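Long-range contact in putative sugar kinase PH1459 (Pyrococcus horikoshii, PDB 3EWM), which probably phosphorylates a sugar, possibly fructose, with ATP as phosphate donor, as a member of the PfkB carbohydrate kinase family: residues Leu266-Leu278 / Glu293-Ala305. Sequence-based numbering, arbitrary orientation.
Sequences LKLGKFANLVAAL and ELLKYKEAREVLA
The backbone O of K267 is gripped twice. It accepts the helical bond from F271 N, and a water whose O lies 2.6 Å from K267 O donates to it. The same water donates to E299 O of 293-305, with 2.7 Å between the water O and E299 O. Here the C-terminal helix 298-304 of the ribokinase-like (PfkB) fold crosses 266-278 at -120°. F271 is a knob in a hole lined by L294, A300, V303 and L304. Its CG stands anti to the backbone N (chi1 177°), which carries the ring across to the last helix. V303 CB lies over one face of the F271 ring, 4.0 Å from its centroid, in a CH-pi contact. V275 CG2 covers the opposite face, and A300 CB meets the edge in plane. With an alanine here, a gap would probably open between the helices, and V303 and L304 would lose their aromatic partner. V275, in turn, packs on A252 of helix 245-259. L294 is a second knob, set among F271, L274, V275 and L278. At that end L274 uses both methyls on Y297, the N-cap residue of helix 298-304. L274 CD1 sits over one face of the Y297 ring, 4.2 Å from its centroid, while L274 CD2 touches Y297 CB at 3.5 Å.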
ATOM      1  N   LEU A 266     -30.362 -10.364  27.312  1.00 16.22           N
ATOM      2  CA  LEU A 266     -29.968 -11.756  27.533  1.00 16.17           C
ATOM      3  C   LEU A 266     -29.916 -12.593  26.254  1.00 15.73           C
ATOM      4  O   LEU A 266     -28.927 -13.272  26.005  1.00 15.46           O
ATOM      5  CB  LEU A 266     -30.880 -12.409  28.582  1.00 16.50           C
ATOM      6  CG  LEU A 266     -30.653 -11.899  30.010  1.00 17.81           C
ATOM      7  CD1 LEU A 266     -31.591 -12.617  30.954  1.00 18.80           C
ATOM      8  CD2 LEU A 266     -29.184 -12.123  30.439  1.00 19.85           C
ATOM      9  N   LYS A 267     -30.963 -12.518  25.436  1.00 15.13           N
ATOM     10  CA  LYS A 267     -31.017 -13.292  24.192  1.00 15.32           C
ATOM     11  C   LYS A 267     -29.928 -12.795  23.248  1.00 15.16           C
ATOM     12  O   LYS A 267     -29.238 -13.583  22.597  1.00 15.05           O
ATOM     13  CB  LYS A 267     -32.389 -13.155  23.524  1.00 15.54           C
ATOM     14  CG  LYS A 267     -33.505 -13.912  24.237  1.00 16.34           C
ATOM     15  CD  LYS A 267     -34.850 -13.598  23.587  1.00 17.94           C
ATOM     16  CE  LYS A 267     -36.009 -14.091  24.450  1.00 21.23           C
ATOM     17  NZ  LYS A 267     -36.068 -15.570  24.478  1.00 24.41           N
ATOM     18  N   LEU A 268     -29.787 -11.479  23.199  1.00 14.58           N
ATOM     19  CA  LEU A 268     -28.804 -10.836  22.361  1.00 15.18           C
ATOM     20  C   LEU A 268     -27.390 -11.186  22.844  1.00 14.71           C
ATOM     21  O   LEU A 268     -26.552 -11.599  22.056  1.00 14.50           O
ATOM     22  CB  LEU A 268     -29.053  -9.340  22.398  1.00 15.55           C
ATOM     23  CG  LEU A 268     -28.188  -8.425  21.557  1.00 17.26           C
ATOM     24  CD1 LEU A 268     -28.255  -8.821  20.093  1.00 19.53           C
ATOM     25  CD2 LEU A 268     -28.736  -7.002  21.794  1.00 20.16           C
ATOM     26  N   GLY A 269     -27.156 -11.056  24.149  1.00 14.59           N
ATOM     27  CA  GLY A 269     -25.869 -11.422  24.754  1.00 14.90           C
ATOM     28  C   GLY A 269     -25.438 -12.860  24.508  1.00 14.95           C
ATOM     29  O   GLY A 269     -24.296 -13.114  24.096  1.00 14.75           O
ATOM     30  N   LYS A 270     -26.345 -13.800  24.752  1.00 14.96           N
ATOM     31  CA  LYS A 270     -26.067 -15.220  24.509  1.00 14.88           C
ATOM     32  C   LYS A 270     -25.794 -15.507  23.024  1.00 13.91           C
ATOM     33  O   LYS A 270     -24.922 -16.301  22.700  1.00 13.47           O
ATOM     34  CB  LYS A 270     -27.187 -16.116  25.052  1.00 15.98           C
ATOM     35  CG  LYS A 270     -27.472 -15.969  26.566  1.00 18.63           C
ATOM     36  CD  LYS A 270     -26.255 -16.274  27.445  1.00 25.17           C
ATOM     37  CE  LYS A 270     -25.595 -15.016  28.021  1.00 27.86           C
ATOM     38  NZ  LYS A 270     -24.584 -15.380  29.068  1.00 30.97           N
ATOM     39  N   PHE A 271     -26.515 -14.832  22.134  1.00 13.45           N
ATOM     40  CA  PHE A 271     -26.297 -15.012  20.691  1.00 12.59           C
ATOM     41  C   PHE A 271     -24.947 -14.441  20.269  1.00 12.04           C
ATOM     42  O   PHE A 271     -24.145 -15.131  19.639  1.00 10.78           O
ATOM     43  CB  PHE A 271     -27.431 -14.413  19.850  1.00 12.40           C
ATOM     44  CG  PHE A 271     -27.207 -14.527  18.354  1.00 13.23           C
ATOM     45  CD1 PHE A 271     -27.153 -15.779  17.737  1.00 12.83           C
ATOM     46  CD2 PHE A 271     -27.049 -13.386  17.574  1.00 11.16           C
ATOM     47  CE1 PHE A 271     -26.937 -15.902  16.372  1.00 12.54           C
ATOM     48  CE2 PHE A 271     -26.838 -13.482  16.200  1.00 12.98           C
ATOM     49  CZ  PHE A 271     -26.786 -14.742  15.590  1.00 13.20           C
ATOM     50  N   ALA A 272     -24.688 -13.186  20.642  1.00 11.62           N
ATOM     51  CA  ALA A 272     -23.433 -12.544  20.277  1.00 11.75           C
ATOM     52  C   ALA A 272     -22.242 -13.271  20.887  1.00 12.57           C
ATOM     53  O   ALA A 272     -21.203 -13.444  20.229  1.00 12.08           O
ATOM     54  CB  ALA A 272     -23.449 -11.055  20.662  1.00 12.28           C
ATOM     55  N   ASN A 273     -22.409 -13.754  22.117  1.00 12.60           N
ATOM     56  CA  ASN A 273     -21.352 -14.525  22.766  1.00 13.06           C
ATOM     57  C   ASN A 273     -21.028 -15.794  21.970  1.00 13.09           C
ATOM     58  O   ASN A 273     -19.852 -16.097  21.732  1.00 13.03           O
ATOM     59  CB  ASN A 273     -21.738 -14.883  24.205  1.00 13.82           C
ATOM     60  CG  ASN A 273     -20.542 -15.315  25.047  1.00 15.81           C
ATOM     61  OD1 ASN A 273     -19.404 -14.922  24.788  1.00 20.79           O
ATOM     62  ND2 ASN A 273     -20.804 -16.094  26.075  1.00 20.40           N
ATOM     63  N   LEU A 274     -22.069 -16.519  21.557  1.00 12.51           N
ATOM     64  CA  LEU A 274     -21.904 -17.770  20.811  1.00 13.39           C
ATOM     65  C   LEU A 274     -21.229 -17.536  19.472  1.00 12.65           C
ATOM     66  O   LEU A 274     -20.316 -18.260  19.102  1.00 12.56           O
ATOM     67  CB  LEU A 274     -23.249 -18.479  20.625  1.00 13.26           C
ATOM     68  CG  LEU A 274     -23.259 -19.689  19.685  1.00 14.08           C
ATOM     69  CD1 LEU A 274     -22.459 -20.839  20.268  1.00 15.62           C
ATOM     70  CD2 LEU A 274     -24.673 -20.124  19.357  1.00 14.75           C
ATOM     71  N   VAL A 275     -21.692 -16.518  18.754  1.00 12.99           N
ATOM     72  CA  VAL A 275     -21.086 -16.150  17.472  1.00 12.75           C
ATOM     73  C   VAL A 275     -19.603 -15.815  17.627  1.00 12.84           C
ATOM     74  O   VAL A 275     -18.771 -16.355  16.885  1.00 12.08           O
ATOM     75  CB  VAL A 275     -21.854 -15.023  16.772  1.00 12.65           C
ATOM     76  CG1 VAL A 275     -21.065 -14.514  15.492  1.00 11.73           C
ATOM     77  CG2 VAL A 275     -23.252 -15.507  16.418  1.00 12.69           C
ATOM     78  N   ALA A 276     -19.281 -14.937  18.586  1.00 12.74           N
ATOM     79  CA  ALA A 276     -17.890 -14.603  18.878  1.00 13.10           C
ATOM     80  C   ALA A 276     -17.082 -15.843  19.246  1.00 13.30           C
ATOM     81  O   ALA A 276     -15.991 -16.046  18.712  1.00 12.78           O
ATOM     82  CB  ALA A 276     -17.769 -13.543  19.981  1.00 12.56           C
ATOM     83  N   ALA A 277     -17.626 -16.666  20.143  1.00 13.24           N
ATOM     84  CA  ALA A 277     -16.931 -17.878  20.585  1.00 14.28           C
ATOM     85  C   ALA A 277     -16.613 -18.756  19.381  1.00 14.10           C
ATOM     86  O   ALA A 277     -15.463 -19.168  19.175  1.00 13.86           O
ATOM     87  CB  ALA A 277     -17.790 -18.649  21.595  1.00 13.58           C
ATOM     88  N   LEU A 278     -17.640 -19.012  18.571  1.00 14.35           N
ATOM     89  CA  LEU A 278     -17.483 -19.847  17.380  1.00 14.58           C
ATOM     90  C   LEU A 278     -16.559 -19.207  16.345  1.00 14.06           C
ATOM     91  O   LEU A 278     -15.862 -19.917  15.627  1.00 13.89           O
ATOM     92  CB  LEU A 278     -18.835 -20.197  16.750  1.00 14.66           C
ATOM     93  CG  LEU A 278     -19.824 -21.147  17.448  1.00 16.72           C
ATOM     94  CD1 LEU A 278     -20.917 -21.522  16.462  1.00 19.05           C
ATOM     95  CD2 LEU A 278     -19.168 -22.395  18.023  1.00 20.38           C
ATOM     96  N   GLU A 293     -24.188 -23.511  10.744  1.00 20.54           N
ATOM     97  CA  GLU A 293     -23.435 -23.985  11.903  1.00 21.10           C
ATOM     98  C   GLU A 293     -24.066 -23.544  13.210  1.00 20.41           C
ATOM     99  O   GLU A 293     -24.084 -24.306  14.174  1.00 20.16           O
ATOM    100  CB  GLU A 293     -22.023 -23.430  11.909  1.00 21.41           C
ATOM    101  CG  GLU A 293     -21.223 -23.566  10.658  1.00 24.52           C
ATOM    102  CD  GLU A 293     -19.969 -22.734  10.769  1.00 26.32           C
ATOM    103  OE1 GLU A 293     -19.723 -21.892   9.881  1.00 26.15           O
ATOM    104  OE2 GLU A 293     -19.266 -22.894  11.794  1.00 29.49           O
ATOM    105  N   LEU A 294     -24.545 -22.298  13.248  1.00 19.82           N
ATOM    106  CA  LEU A 294     -25.110 -21.717  14.459  1.00 19.90           C
ATOM    107  C   LEU A 294     -26.429 -22.357  14.847  1.00 20.46           C
ATOM    108  O   LEU A 294     -26.750 -22.465  16.032  1.00 20.87           O
ATOM    109  CB  LEU A 294     -25.296 -20.209  14.300  1.00 18.63           C
ATOM    110  CG  LEU A 294     -24.009 -19.387  14.373  1.00 17.99           C
ATOM    111  CD1 LEU A 294     -24.234 -18.041  13.695  1.00 14.72           C
ATOM    112  CD2 LEU A 294     -23.489 -19.180  15.798  1.00 18.04           C
ATOM    113  N   LEU A 295     -27.183 -22.794  13.845  1.00 21.16           N
ATOM    114  CA  LEU A 295     -28.485 -23.411  14.077  1.00 21.98           C
ATOM    115  C   LEU A 295     -28.411 -24.689  14.928  1.00 22.13           C
ATOM    116  O   LEU A 295     -29.408 -25.099  15.510  1.00 22.04           O
ATOM    117  CB  LEU A 295     -29.195 -23.663  12.749  1.00 22.04           C
ATOM    118  CG  LEU A 295     -30.289 -22.720  12.221  1.00 23.26           C
ATOM    119  CD1 LEU A 295     -30.300 -21.339  12.827  1.00 23.39           C
ATOM    120  CD2 LEU A 295     -30.165 -22.637  10.727  1.00 23.17           C
ATOM    121  N   LYS A 296     -27.220 -25.276  15.031  1.00 23.09           N
ATOM    122  CA  LYS A 296     -26.980 -26.459  15.876  1.00 23.87           C
ATOM    123  C   LYS A 296     -27.013 -26.138  17.374  1.00 23.88           C
ATOM    124  O   LYS A 296     -27.006 -27.051  18.208  1.00 24.08           O
ATOM    125  CB  LYS A 296     -25.638 -27.118  15.524  1.00 24.11           C
ATOM    126  CG  LYS A 296     -25.367 -27.265  14.020  1.00 26.73           C
ATOM    127  CD  LYS A 296     -26.002 -28.494  13.415  1.00 31.75           C
ATOM    128  CE  LYS A 296     -25.108 -29.724  13.562  1.00 33.57           C
ATOM    129  NZ  LYS A 296     -25.709 -30.907  12.864  1.00 37.37           N
ATOM    130  N   TYR A 297     -27.051 -24.847  17.701  1.00 23.41           N
ATOM    131  CA  TYR A 297     -27.043 -24.357  19.083  1.00 22.98           C
ATOM    132  C   TYR A 297     -28.326 -23.616  19.391  1.00 23.24           C
ATOM    133  O   TYR A 297     -28.839 -22.875  18.545  1.00 22.72           O
ATOM    134  CB  TYR A 297     -25.860 -23.410  19.319  1.00 22.81           C
ATOM    135  CG  TYR A 297     -24.518 -24.046  19.079  1.00 22.23           C
ATOM    136  CD1 TYR A 297     -23.815 -24.643  20.121  1.00 21.92           C
ATOM    137  CD2 TYR A 297     -23.956 -24.069  17.796  1.00 22.30           C
ATOM    138  CE1 TYR A 297     -22.568 -25.237  19.894  1.00 24.61           C
ATOM    139  CE2 TYR A 297     -22.715 -24.664  17.561  1.00 23.52           C
ATOM    140  CZ  TYR A 297     -22.031 -25.244  18.609  1.00 23.36           C
ATOM    141  OH  TYR A 297     -20.806 -25.834  18.376  1.00 24.38           O
ATOM    142  N   LYS A 298     -28.832 -23.791  20.610  1.00 23.58           N
ATOM    143  CA  LYS A 298     -30.111 -23.196  20.978  1.00 24.60           C
ATOM    144  C   LYS A 298     -30.017 -21.678  21.169  1.00 24.41           C
ATOM    145  O   LYS A 298     -30.980 -20.962  20.901  1.00 24.04           O
ATOM    146  CB  LYS A 298     -30.744 -23.908  22.191  1.00 25.17           C
ATOM    147  CG  LYS A 298     -30.602 -23.229  23.556  1.00 27.99           C
ATOM    148  CD  LYS A 298     -29.601 -23.940  24.452  1.00 31.91           C
ATOM    149  CE  LYS A 298     -29.751 -23.481  25.896  1.00 33.51           C
ATOM    150  NZ  LYS A 298     -28.747 -24.101  26.806  1.00 35.40           N
ATOM    151  N   GLU A 299     -28.853 -21.194  21.601  1.00 24.59           N
ATOM    152  CA  GLU A 299     -28.626 -19.749  21.786  1.00 24.83           C
ATOM    153  C   GLU A 299     -28.738 -18.976  20.468  1.00 24.52           C
ATOM    154  O   GLU A 299     -29.020 -17.774  20.460  1.00 24.38           O
ATOM    155  CB  GLU A 299     -27.255 -19.479  22.421  1.00 25.16           C
ATOM    156  CG  GLU A 299     -27.038 -20.077  23.821  1.00 27.30           C
ATOM    157  CD  GLU A 299     -26.755 -21.571  23.793  1.00 28.43           C
ATOM    158  OE1 GLU A 299     -26.809 -22.200  24.867  1.00 30.22           O
ATOM    159  OE2 GLU A 299     -26.484 -22.119  22.702  1.00 28.45           O
ATOM    160  N   ALA A 300     -28.511 -19.678  19.361  1.00 24.47           N
ATOM    161  CA  ALA A 300     -28.594 -19.089  18.034  1.00 24.49           C
ATOM    162  C   ALA A 300     -29.977 -19.265  17.454  1.00 25.00           C
ATOM    163  O   ALA A 300     -30.454 -18.400  16.734  1.00 24.37           O
ATOM    164  CB  ALA A 300     -27.569 -19.691  17.114  1.00 24.14           C
ATOM    165  N   ARG A 301     -30.615 -20.392  17.768  1.00 26.01           N
ATOM    166  CA  ARG A 301     -31.971 -20.660  17.291  1.00 27.24           C
ATOM    167  C   ARG A 301     -32.988 -19.633  17.795  1.00 27.42           C
ATOM    168  O   ARG A 301     -33.945 -19.311  17.108  1.00 27.37           O
ATOM    169  CB  ARG A 301     -32.398 -22.087  17.636  1.00 27.32           C
ATOM    170  CG  ARG A 301     -31.787 -23.125  16.718  1.00 28.55           C
ATOM    171  CD  ARG A 301     -32.522 -24.459  16.812  1.00 32.03           C
ATOM    172  NE  ARG A 301     -32.456 -25.038  18.156  1.00 32.59           N
ATOM    173  CZ  ARG A 301     -31.474 -25.818  18.604  1.00 33.82           C
ATOM    174  NH1 ARG A 301     -30.438 -26.128  17.830  1.00 34.11           N
ATOM    175  NH2 ARG A 301     -31.527 -26.290  19.841  1.00 34.00           N
ATOM    176  N   GLU A 302     -32.760 -19.104  18.986  1.00 28.55           N
ATOM    177  CA  GLU A 302     -33.584 -18.028  19.508  1.00 29.64           C
ATOM    178  C   GLU A 302     -33.653 -16.843  18.528  1.00 29.93           C
ATOM    179  O   GLU A 302     -34.738 -16.329  18.232  1.00 30.14           O
ATOM    180  CB  GLU A 302     -33.032 -17.581  20.859  1.00 30.16           C
ATOM    181  CG  GLU A 302     -33.811 -16.459  21.488  1.00 32.33           C
ATOM    182  CD  GLU A 302     -35.044 -16.950  22.215  1.00 35.53           C
ATOM    183  OE1 GLU A 302     -34.917 -17.866  23.069  1.00 35.04           O
ATOM    184  OE2 GLU A 302     -36.136 -16.403  21.935  1.00 36.53           O
ATOM    185  N   VAL A 303     -32.492 -16.448  18.006  1.00 29.71           N
ATOM    186  CA  VAL A 303     -32.376 -15.282  17.130  1.00 29.66           C
ATOM    187  C   VAL A 303     -32.611 -15.639  15.668  1.00 29.63           C
ATOM    188  O   VAL A 303     -33.344 -14.936  14.966  1.00 29.72           O
ATOM    189  CB  VAL A 303     -30.986 -14.587  17.282  1.00 29.56           C
ATOM    190  CG1 VAL A 303     -30.788 -13.512  16.218  1.00 29.62           C
ATOM    191  CG2 VAL A 303     -30.825 -14.004  18.669  1.00 29.30           C
ATOM    192  N   LEU A 304     -31.988 -16.721  15.202  1.00 29.55           N
ATOM    193  CA  LEU A 304     -31.981 -17.000  13.776  1.00 29.70           C
ATOM    194  C   LEU A 304     -33.166 -17.841  13.320  1.00 30.33           C
ATOM    195  O   LEU A 304     -33.614 -17.686  12.193  1.00 30.58           O
ATOM    196  CB  LEU A 304     -30.656 -17.625  13.317  1.00 29.40           C
ATOM    197  CG  LEU A 304     -29.350 -16.863  13.575  1.00 28.47           C
ATOM    198  CD1 LEU A 304     -28.153 -17.666  13.075  1.00 28.66           C
ATOM    199  CD2 LEU A 304     -29.360 -15.462  12.957  1.00 28.42           C
ATOM    200  N   ALA A 305     -33.671 -18.718  14.191  1.00 30.77           N
ATOM    201  CA  ALA A 305     -34.766 -19.629  13.816  1.00 31.08           C
ATOM    202  C   ALA A 305     -36.067 -19.317  14.552  1.00 31.17           C
ATOM    203  O   ALA A 305     -36.359 -18.160  14.857  1.00 31.56           O
ATOM    204  CB  ALA A 305     -34.357 -21.073  14.047  1.00 31.08           C
TER
HETATM  205  O   HOH W   1     -30.101 -16.020  22.278  1.00 23.14           O